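Local coordinates for NADP-dependent alcohol dehydrogenase (Entamoeba histolytica, PDB 2OUI), which probably catalyses the NADP-dependent, reversible oxidation of alcohols to aldehydes or ketones, as a tetrameric zinc-containing member of the medium-chain dehydrogenase family, at residues E160-K165 against K238-G243; K234-V239 against V253-P258; S260-V265 against K288-G293. The protein carries 1 engineered substitution. All blocks are in the same frame, centred on the assembly; numbering follows the deposited sequence.

Interaction 1: E160-K165 against K238-G243; sequences ELANIK and KVVIAG. With EDO (1,2-ethanediol), chain L; EDO (1,2-ethanediol), chain K.
The ammonium group of K238 has two partners: NZ donates to N163 O at 3.0 Å and forms a salt bridge with D168, whose carboxylate also takes the backbone N-H of K165. The bond to N163 comes from above the carbonyl plane, 35° out of it, rather than along a lone pair. K238 reaches this place by bending at chi2 (-67°) and again at chi4 (57°), which folds its methylenes over the end of the helix. CD lies 3.1 Å from A162 O, and CB passes I164 CG1, the two side chains sliding by each other in opposite directions. The apolar half of the contact centres on V240 CG2, which meets A162 CB at 3.6 Å and, at about a right angle, the tip of I164 at CD1. N163, with positive phi and its N-H bonded to E160 O, closes helix 148-161 in a Schellman motif; its ND2 is held by D261. K165 NZ makes a weak bond to N163 OD1, and one ethanediol bridges E160 O and I164 O. The buried ammonium thus takes up a carbonyl oxygen just past the helix C-terminus, where the helix dipole would favour a positive charge. This is a Schellman-capped helix end resting on a central parallel strand of a Rossmann-type domain.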
loop_
_atom_site.group_PDB
_atom_site.type_symbol
_atom_site.label_atom_id
_atom_site.label_comp_id
_atom_site.label_asym_id
_atom_site.label_seq_id
_atom_site.Cartn_x
_atom_site.Cartn_y
_atom_site.Cartn_z
ATOM N N GLU A 160 -8.139 8.788 -6.664
ATOM C CA GLU A 160 -7.601 7.767 -5.770
ATOM C C GLU A 160 -6.991 6.601 -6.550
ATOM O O GLU A 160 -5.897 6.120 -6.198
ATOM C CB GLU A 160 -8.692 7.256 -4.824
ATOM C CG GLU A 160 -9.192 8.320 -3.828
ATOM C CD GLU A 160 -10.467 7.871 -3.088
ATOM O OE1 GLU A 160 -11.358 7.234 -3.708
ATOM O OE2 GLU A 160 -10.606 8.182 -1.892
ATOM N N LEU A 161 -7.709 6.119 -7.564
ATOM C CA LEU A 161 -7.216 4.985 -8.360
ATOM C C LEU A 161 -5.952 5.372 -9.125
ATOM O O LEU A 161 -5.096 4.517 -9.384
ATOM C CB LEU A 161 -8.271 4.528 -9.373
ATOM C CG LEU A 161 -9.450 3.749 -8.805
ATOM C CD1 LEU A 161 -10.604 3.593 -9.852
ATOM C CD2 LEU A 161 -9.013 2.400 -8.199
ATOM N N ALA A 162 -5.838 6.655 -9.489
ATOM C CA ALA A 162 -4.664 7.161 -10.195
ATOM C C ALA A 162 -3.448 7.318 -9.271
ATOM O O ALA A 162 -2.387 7.722 -9.732
ATOM C CB ALA A 162 -4.993 8.491 -10.892
ATOM N N ASN A 163 -3.620 7.042 -7.967
ATOM C CA ASN A 163 -2.498 6.953 -7.025
ATOM C C ASN A 163 -1.693 8.252 -7.016
ATOM O O ASN A 163 -0.455 8.266 -7.037
ATOM C CB ASN A 163 -1.608 5.745 -7.386
ATOM C CG ASN A 163 -0.589 5.448 -6.326
ATOM O OD1 ASN A 163 -0.853 5.625 -5.137
ATOM N ND2 ASN A 163 0.588 5.003 -6.741
ATOM N N ILE A 164 -2.427 9.354 -6.999
ATOM C CA ILE A 164 -1.822 10.669 -7.165
ATOM C C ILE A 164 -1.009 10.990 -5.910
ATOM O O ILE A 164 -1.502 10.794 -4.788
ATOM C CB ILE A 164 -2.895 11.747 -7.453
ATOM C CG1 ILE A 164 -3.456 11.537 -8.874
ATOM C CG2 ILE A 164 -2.281 13.108 -7.333
ATOM C CD1 ILE A 164 -4.789 12.131 -9.078
ATOM N N LYS A 165 0.226 11.455 -6.114
ATOM C CA LYS A 165 1.153 11.839 -5.018
ATOM C C LYS A 165 1.437 13.330 -5.021
ATOM O O LYS A 165 1.215 14.016 -6.026
ATOM C CB LYS A 165 2.499 11.127 -5.142
ATOM C CG LYS A 165 2.448 9.580 -5.168
ATOM C CD LYS A 165 1.800 9.009 -3.925
ATOM C CE LYS A 165 1.805 7.483 -3.960
ATOM N NZ LYS A 165 0.990 6.960 -2.826
ATOM N N LYS A 238 0.622 10.682 -13.645
ATOM C CA LYS A 238 -0.594 9.893 -13.384
ATOM C C LYS A 238 -1.712 10.403 -14.310
ATOM O O LYS A 238 -1.709 11.566 -14.716
ATOM C CB LYS A 238 -1.045 10.079 -11.933
ATOM C CG LYS A 238 0.038 9.774 -10.849
ATOM C CD LYS A 238 0.454 8.288 -10.771
ATOM C CE LYS A 238 1.842 8.134 -10.122
ATOM N NZ LYS A 238 1.900 8.732 -8.769
ATOM N N VAL A 239 -2.669 9.534 -14.616
ATOM C CA VAL A 239 -3.776 9.882 -15.514
ATOM C C VAL A 239 -5.100 9.385 -14.908
ATOM O O VAL A 239 -5.184 8.245 -14.434
ATOM C CB VAL A 239 -3.595 9.262 -16.938
ATOM C CG1 VAL A 239 -4.831 9.533 -17.803
ATOM C CG2 VAL A 239 -2.343 9.794 -17.628
ATOM N N VAL A 240 -6.119 10.256 -14.912
ATOM C CA VAL A 240 -7.493 9.865 -14.551
ATOM C C VAL A 240 -8.318 9.899 -15.833
ATOM O O VAL A 240 -8.210 10.834 -16.637
ATOM C CB VAL A 240 -8.137 10.848 -13.525
ATOM C CG1 VAL A 240 -9.556 10.396 -13.199
ATOM C CG2 VAL A 240 -7.293 10.967 -12.241
ATOM N N ILE A 241 -9.103 8.848 -16.060
ATOM C CA ILE A 241 -10.001 8.812 -17.204
ATOM C C ILE A 241 -11.405 8.935 -16.642
ATOM O O ILE A 241 -11.837 8.108 -15.832
ATOM C CB ILE A 241 -9.892 7.512 -18.026
ATOM C CG1 ILE A 241 -8.485 7.355 -18.613
ATOM C CG2 ILE A 241 -10.921 7.546 -19.136
ATOM C CD1 ILE A 241 -8.269 6.040 -19.342
ATOM N N ALA A 242 -12.086 10.010 -17.028
ATOM C CA ALA A 242 -13.411 10.310 -16.507
ATOM C C ALA A 242 -14.416 10.588 -17.615
ATOM O O ALA A 242 -15.500 11.124 -17.372
ATOM C CB ALA A 242 -13.344 11.470 -15.521
ATOM N N GLY A 243 -14.076 10.175 -18.825
ATOM C CA GLY A 243 -14.970 10.357 -19.962
ATOM C C GLY A 243 -14.319 9.755 -21.177
ATOM O O GLY A 243 -13.285 9.097 -21.065
HETATM C C1 EDO L . -3.181 8.068 -2.589
HETATM O O1 EDO L . -2.181 8.589 -3.468
HETATM C C2 EDO L . -4.514 7.996 -3.330
HETATM O O2 EDO L . -4.648 6.698 -3.933
HETATM C C1 EDO K . -6.944 8.452 -0.378
HETATM O O1 EDO K . -5.910 9.368 -0.655
HETATM C C2 EDO K . -8.085 9.298 0.158
HETATM O O2 EDO K . -9.300 8.543 0.116
#

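Interaction 2: K234-V239 against V253-P258; sequences KGVDKV and VKMIKP
Helix 248-255 of the Rossmann-type domain ends here beside the chain entering a strand of its sheet: the residues beyond the helix pair briefly, in parallel, with V236, just before the corner at D237 that leads into the sheet strand, and V236 and I256 form the bridge pair. V236 is held through both its backbone N and its O: N donates to M255 O at 2.8 Å and O accepts from K257 N at 2.9 Å. G235 CA lies 3.0 Å from M255 O; with positive phi and no side chain, the glycine lets the two chains come this close. Farther along the strand, V239 CG2 sits 3.8 Å from I256 CD1 and also touches CG and SD of M255. I256 CG1, anti to the backbone N (chi1 -155°), packs against the carbonyl oxygens of V236 and D237. K257 runs extended past K234 O and V236 O, side by side with D237, and its NZ meets D237 OD1 at 2.8 Å on the syn side, 22° out of the carboxylate plane. D237 OD2 accepts from the backbone N of T169. Since K257 NZ also pairs with E93 of the second subunit, K257 probably stays protonated, and its one charge ties D237 to E93.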
loop_
_atom_site.group_PDB
_atom_site.type_symbol
_atom_site.label_atom_id
_atom_site.label_comp_id
_atom_site.label_asym_id
_atom_site.label_seq_id
_atom_site.Cartn_x
_atom_site.Cartn_y
_atom_site.Cartn_z
ATOM N N LYS A 234 8.346 13.933 -21.971
ATOM C CA LYS A 234 8.479 12.990 -20.835
ATOM C C LYS A 234 7.168 12.376 -20.319
ATOM O O LYS A 234 7.194 11.373 -19.620
ATOM C CB LYS A 234 9.327 13.551 -19.684
ATOM C CG LYS A 234 8.878 14.866 -19.068
ATOM C CD LYS A 234 10.112 15.660 -18.568
ATOM C CE LYS A 234 9.732 16.855 -17.660
ATOM N NZ LYS A 234 9.037 17.995 -18.354
ATOM N N GLY A 235 6.043 12.956 -20.712
ATOM C CA GLY A 235 4.732 12.448 -20.316
ATOM C C GLY A 235 4.354 12.954 -18.940
ATOM O O GLY A 235 5.107 13.700 -18.308
ATOM N N VAL A 236 3.178 12.549 -18.468
ATOM C CA VAL A 236 2.685 12.957 -17.155
ATOM C C VAL A 236 2.889 11.829 -16.156
ATOM O O VAL A 236 3.140 10.688 -16.556
ATOM C CB VAL A 236 1.177 13.339 -17.224
ATOM C CG1 VAL A 236 0.959 14.486 -18.187
ATOM C CG2 VAL A 236 0.308 12.122 -17.630
ATOM N N ASP A 237 2.775 12.131 -14.857
ATOM C CA ASP A 237 3.006 11.126 -13.806
ATOM C C ASP A 237 1.851 10.151 -13.655
ATOM O O ASP A 237 2.081 8.945 -13.496
ATOM C CB ASP A 237 3.263 11.811 -12.457
ATOM C CG ASP A 237 4.519 12.658 -12.471
ATOM O OD1 ASP A 237 5.580 12.149 -12.887
ATOM O OD2 ASP A 237 4.460 13.845 -12.105
ATOM N N LYS A 238 0.622 10.682 -13.645
ATOM C CA LYS A 238 -0.594 9.893 -13.384
ATOM C C LYS A 238 -1.712 10.403 -14.310
ATOM O O LYS A 238 -1.709 11.566 -14.716
ATOM C CB LYS A 238 -1.045 10.079 -11.933
ATOM C CG LYS A 238 0.038 9.774 -10.849
ATOM C CD LYS A 238 0.454 8.288 -10.771
ATOM C CE LYS A 238 1.842 8.134 -10.122
ATOM N NZ LYS A 238 1.900 8.732 -8.769
ATOM N N VAL A 239 -2.669 9.534 -14.616
ATOM C CA VAL A 239 -3.776 9.882 -15.514
ATOM C C VAL A 239 -5.100 9.385 -14.908
ATOM O O VAL A 239 -5.184 8.245 -14.434
ATOM C CB VAL A 239 -3.595 9.262 -16.938
ATOM C CG1 VAL A 239 -4.831 9.533 -17.803
ATOM C CG2 VAL A 239 -2.343 9.794 -17.628
ATOM N N VAL A 253 -2.189 5.683 -22.001
ATOM C CA VAL A 253 -0.956 4.912 -21.969
ATOM C C VAL A 253 0.134 5.662 -22.739
ATOM O O VAL A 253 1.303 5.613 -22.356
ATOM C CB VAL A 253 -1.159 3.508 -22.601
ATOM C CG1 VAL A 253 0.194 2.796 -22.873
ATOM C CG2 VAL A 253 -2.112 2.664 -21.746
ATOM N N LYS A 254 -0.241 6.355 -23.819
ATOM C CA LYS A 254 0.774 7.035 -24.645
ATOM C C LYS A 254 1.303 8.321 -23.995
ATOM O O LYS A 254 2.418 8.759 -24.297
ATOM C CB LYS A 254 0.254 7.318 -26.054
ATOM C CG LYS A 254 -0.033 6.042 -26.887
ATOM C CD LYS A 254 -0.741 6.378 -28.194
ATOM C CE LYS A 254 -1.081 5.102 -28.942
ATOM N NZ LYS A 254 -1.682 5.369 -30.296
ATOM N N MET A 255 0.517 8.927 -23.109
ATOM C CA MET A 255 0.951 10.189 -22.495
ATOM C C MET A 255 1.596 10.022 -21.120
ATOM O O MET A 255 2.136 11.002 -20.583
ATOM C CB MET A 255 -0.229 11.154 -22.349
ATOM C CG MET A 255 -1.189 10.684 -21.305
ATOM S SD MET A 255 -2.495 11.922 -21.043
ATOM C CE MET A 255 -3.379 11.862 -22.621
ATOM N N ILE A 256 1.559 8.804 -20.572
ATOM C CA ILE A 256 1.978 8.559 -19.193
ATOM C C ILE A 256 3.387 7.977 -19.108
ATOM O O ILE A 256 3.813 7.200 -19.983
ATOM C CB ILE A 256 0.956 7.666 -18.439
ATOM C CG1 ILE A 256 1.025 7.903 -16.915
ATOM C CG2 ILE A 256 1.099 6.187 -18.814
ATOM C CD1 ILE A 256 -0.070 7.156 -16.140
ATOM N N LYS A 257 4.127 8.371 -18.075
ATOM C CA LYS A 257 5.474 7.815 -17.849
ATOM C C LYS A 257 5.378 6.331 -17.484
ATOM O O LYS A 257 4.332 5.895 -16.974
ATOM C CB LYS A 257 6.090 8.528 -16.635
ATOM C CG LYS A 257 6.437 9.980 -16.873
ATOM C CD LYS A 257 6.928 10.621 -15.564
ATOM C CE LYS A 257 7.417 12.045 -15.790
ATOM N NZ LYS A 257 7.845 12.605 -14.466
ATOM N N PRO A 258 6.488 5.570 -17.625
ATOM C CA PRO A 258 6.499 4.222 -17.061
ATOM C C PRO A 258 6.532 4.294 -15.540
ATOM O O PRO A 258 7.001 5.295 -14.983
ATOM C CB PRO A 258 7.831 3.649 -17.559
ATOM C CG PRO A 258 8.724 4.866 -17.712
ATOM C CD PRO A 258 7.779 5.901 -18.276
#

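Interaction 3: S260-V265 against K288-G293; sequences SDIGNV and KHIHGG. With EDO (1,2-ethanediol), chain I.
Strands 260-264 and 288-292 run parallel, their axes 4.6 Å apart at an angle of 13°, as the last two strands of the six-stranded parallel Rossmann-type sheet. Five backbone bonds tie them in unbroken parallel register from S260 O to G293 N; among them, I262 N donates to H289 O at 2.8 Å and I262 O accepts from H291 N. D261, H289 and H291 share one face of the sheet, and G263, lacking a side chain, lies beside H291 there. H291 NE2 donates to D261 OD1 at 2.7 Å, a nearly straight bond (169°) that meets the anti lone pair of OD1. Carboxylate and ring are almost coplanar, 17° apart, and the ring is held at its other nitrogen by H289 of the second subunit, whose ring meets it steeply. D261 OD2 bonds to N163, so both carboxylate oxygens are engaged. H289 CB comes within 3.4 Å of D261 OD1, and H289 NE2 bonds to Y99 of the second subunit. The opposite face carries S260, I262, N264, K288 and I290. There I262 CD1 meets I290 CG1 at 4.3 Å. S260 OG, hydrogen-bonded to K257 O, rests against the CA and CG of K288, whose extended chain carries NZ to V253 O of helix 248-255. N264 CB lies 3.3 Å from H291 O, and ND2 reaches G284 of the second subunit. Strand 288-292 itself bonds through its backbone to that subunit, consistent with a sheet continued across the interface with the second subunit. Past the strand ends, one water donates to V265 O and to G293 O, 2.9 Å from each.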
loop_
_atom_site.group_PDB
_atom_site.type_symbol
_atom_site.label_atom_id
_atom_site.label_comp_id
_atom_site.label_asym_id
_atom_site.label_seq_id
_atom_site.Cartn_x
_atom_site.Cartn_y
_atom_site.Cartn_z
ATOM N N SER A 260 3.618 4.031 -13.205
ATOM C CA SER A 260 2.582 5.056 -13.078
ATOM C C SER A 260 1.252 4.373 -12.979
ATOM O O SER A 260 1.175 3.130 -13.020
ATOM C CB SER A 260 2.593 5.917 -14.325
ATOM O OG SER A 260 2.261 5.084 -15.424
ATOM N N ASP A 261 0.192 5.185 -12.856
ATOM C CA ASP A 261 -1.154 4.644 -12.639
ATOM C C ASP A 261 -2.165 5.392 -13.493
ATOM O O ASP A 261 -2.113 6.613 -13.585
ATOM C CB ASP A 261 -1.550 4.757 -11.167
ATOM C CG ASP A 261 -0.700 3.873 -10.281
ATOM O OD1 ASP A 261 -1.063 2.692 -10.075
ATOM O OD2 ASP A 261 0.326 4.377 -9.770
ATOM N N ILE A 262 -3.039 4.627 -14.140
ATOM C CA ILE A 262 -4.200 5.164 -14.878
ATOM C C ILE A 262 -5.433 4.773 -14.096
ATOM O O ILE A 262 -5.701 3.588 -13.896
ATOM C CB ILE A 262 -4.257 4.559 -16.296
ATOM C CG1 ILE A 262 -2.973 4.956 -17.061
ATOM C CG2 ILE A 262 -5.559 4.984 -17.023
ATOM C CD1 ILE A 262 -2.778 4.226 -18.351
ATOM N N GLY A 263 -6.177 5.767 -13.608
ATOM C CA GLY A 263 -7.386 5.488 -12.846
ATOM C C GLY A 263 -8.646 5.808 -13.645
ATOM O O GLY A 263 -8.970 6.969 -13.868
ATOM N N ASN A 264 -9.353 4.778 -14.109
ATOM C CA ASN A 264 -10.557 5.013 -14.878
ATOM C C ASN A 264 -11.812 4.903 -14.014
ATOM O O ASN A 264 -11.939 3.958 -13.213
ATOM C CB ASN A 264 -10.717 3.998 -15.995
ATOM C CG ASN A 264 -12.076 4.159 -16.685
ATOM O OD1 ASN A 264 -12.306 5.187 -17.334
ATOM N ND2 ASN A 264 -13.000 3.185 -16.497
ATOM N N VAL A 265 -12.725 5.866 -14.173
ATOM C CA VAL A 265 -14.037 5.792 -13.511
ATOM C C VAL A 265 -15.147 5.951 -14.543
ATOM O O VAL A 265 -16.316 5.939 -14.182
ATOM C CB VAL A 265 -14.218 6.871 -12.400
ATOM C CG1 VAL A 265 -13.439 6.467 -11.133
ATOM C CG2 VAL A 265 -13.778 8.257 -12.907
ATOM N N LYS A 288 2.784 0.452 -16.225
ATOM C CA LYS A 288 1.737 1.459 -16.381
ATOM C C LYS A 288 0.476 0.758 -15.895
ATOM O O LYS A 288 -0.188 0.057 -16.645
ATOM C CB LYS A 288 1.633 1.910 -17.852
ATOM C CG LYS A 288 2.903 2.643 -18.352
ATOM C CD LYS A 288 2.750 3.115 -19.797
ATOM C CE LYS A 288 3.918 4.037 -20.162
ATOM N NZ LYS A 288 3.833 4.615 -21.564
ATOM N N HIS A 289 0.201 0.893 -14.602
ATOM C CA HIS A 289 -0.870 0.142 -13.972
ATOM C C HIS A 289 -2.212 0.681 -14.431
ATOM O O HIS A 289 -2.402 1.899 -14.480
ATOM C CB HIS A 289 -0.760 0.217 -12.439
ATOM C CG HIS A 289 0.584 -0.183 -11.907
ATOM N ND1 HIS A 289 1.019 -1.489 -11.905
ATOM C CD2 HIS A 289 1.587 0.550 -11.369
ATOM C CE1 HIS A 289 2.229 -1.545 -11.373
ATOM N NE2 HIS A 289 2.599 -0.320 -11.046
ATOM N N ILE A 290 -3.148 -0.218 -14.725
ATOM C CA ILE A 290 -4.431 0.215 -15.274
ATOM C C ILE A 290 -5.526 -0.179 -14.293
ATOM O O ILE A 290 -5.706 -1.350 -13.984
ATOM C CB ILE A 290 -4.715 -0.416 -16.659
ATOM C CG1 ILE A 290 -3.675 0.055 -17.682
ATOM C CG2 ILE A 290 -6.140 -0.041 -17.153
ATOM C CD1 ILE A 290 -3.653 -0.814 -18.915
ATOM N N HIS A 291 -6.251 0.833 -13.815
ATOM C CA HIS A 291 -7.280 0.623 -12.840
ATOM C C HIS A 291 -8.621 1.113 -13.422
ATOM O O HIS A 291 -8.684 2.061 -14.255
ATOM C CB HIS A 291 -6.952 1.401 -11.578
ATOM C CG HIS A 291 -5.545 1.216 -11.076
ATOM N ND1 HIS A 291 -5.143 0.113 -10.354
ATOM C CD2 HIS A 291 -4.462 2.027 -11.154
ATOM C CE1 HIS A 291 -3.871 0.253 -10.011
ATOM N NE2 HIS A 291 -3.439 1.408 -10.485
ATOM N N GLY A 292 -9.689 0.442 -13.042
ATOM C CA GLY A 292 -11.007 0.832 -13.544
ATOM C C GLY A 292 -11.981 0.432 -12.474
ATOM O O GLY A 292 -12.233 -0.753 -12.293
ATOM N N GLY A 293 -12.561 1.414 -11.795
ATOM C CA GLY A 293 -13.360 1.063 -10.619
ATOM C C GLY A 293 -14.629 1.871 -10.411
ATOM O O GLY A 293 -14.669 3.060 -10.635
HETATM C C1 EDO I . -19.727 7.781 -14.216
HETATM O O1 EDO I . -18.824 7.249 -15.196
HETATM C C2 EDO I . -20.754 8.687 -14.891
HETATM O O2 EDO I . -21.182 8.212 -16.182
HETATM O O HOH W 1 -16.875 4.474 -11.775
#

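All three contacts belong to the Rossmann-type domain and reach its parallel sheet. Interactions 1 and 2 share K238 and V239 of strand 236-241, with centres about 11 Å apart: one joins the strand to the end of helix 148-161, the other joins the chain entering it to the end of helix 248-255. Interaction 3 follows later in the chain, its centre about 6 Å from that of interaction 1 and 12 Å from that of interaction 2. Strand 260-264 lies beside strand 236-241, with V239 and I241 probably bonded to G263. From central strand to the outermost strand of the chain's own sheet, the series leads towards the second subunit, which interactions 2 and 3 both touch.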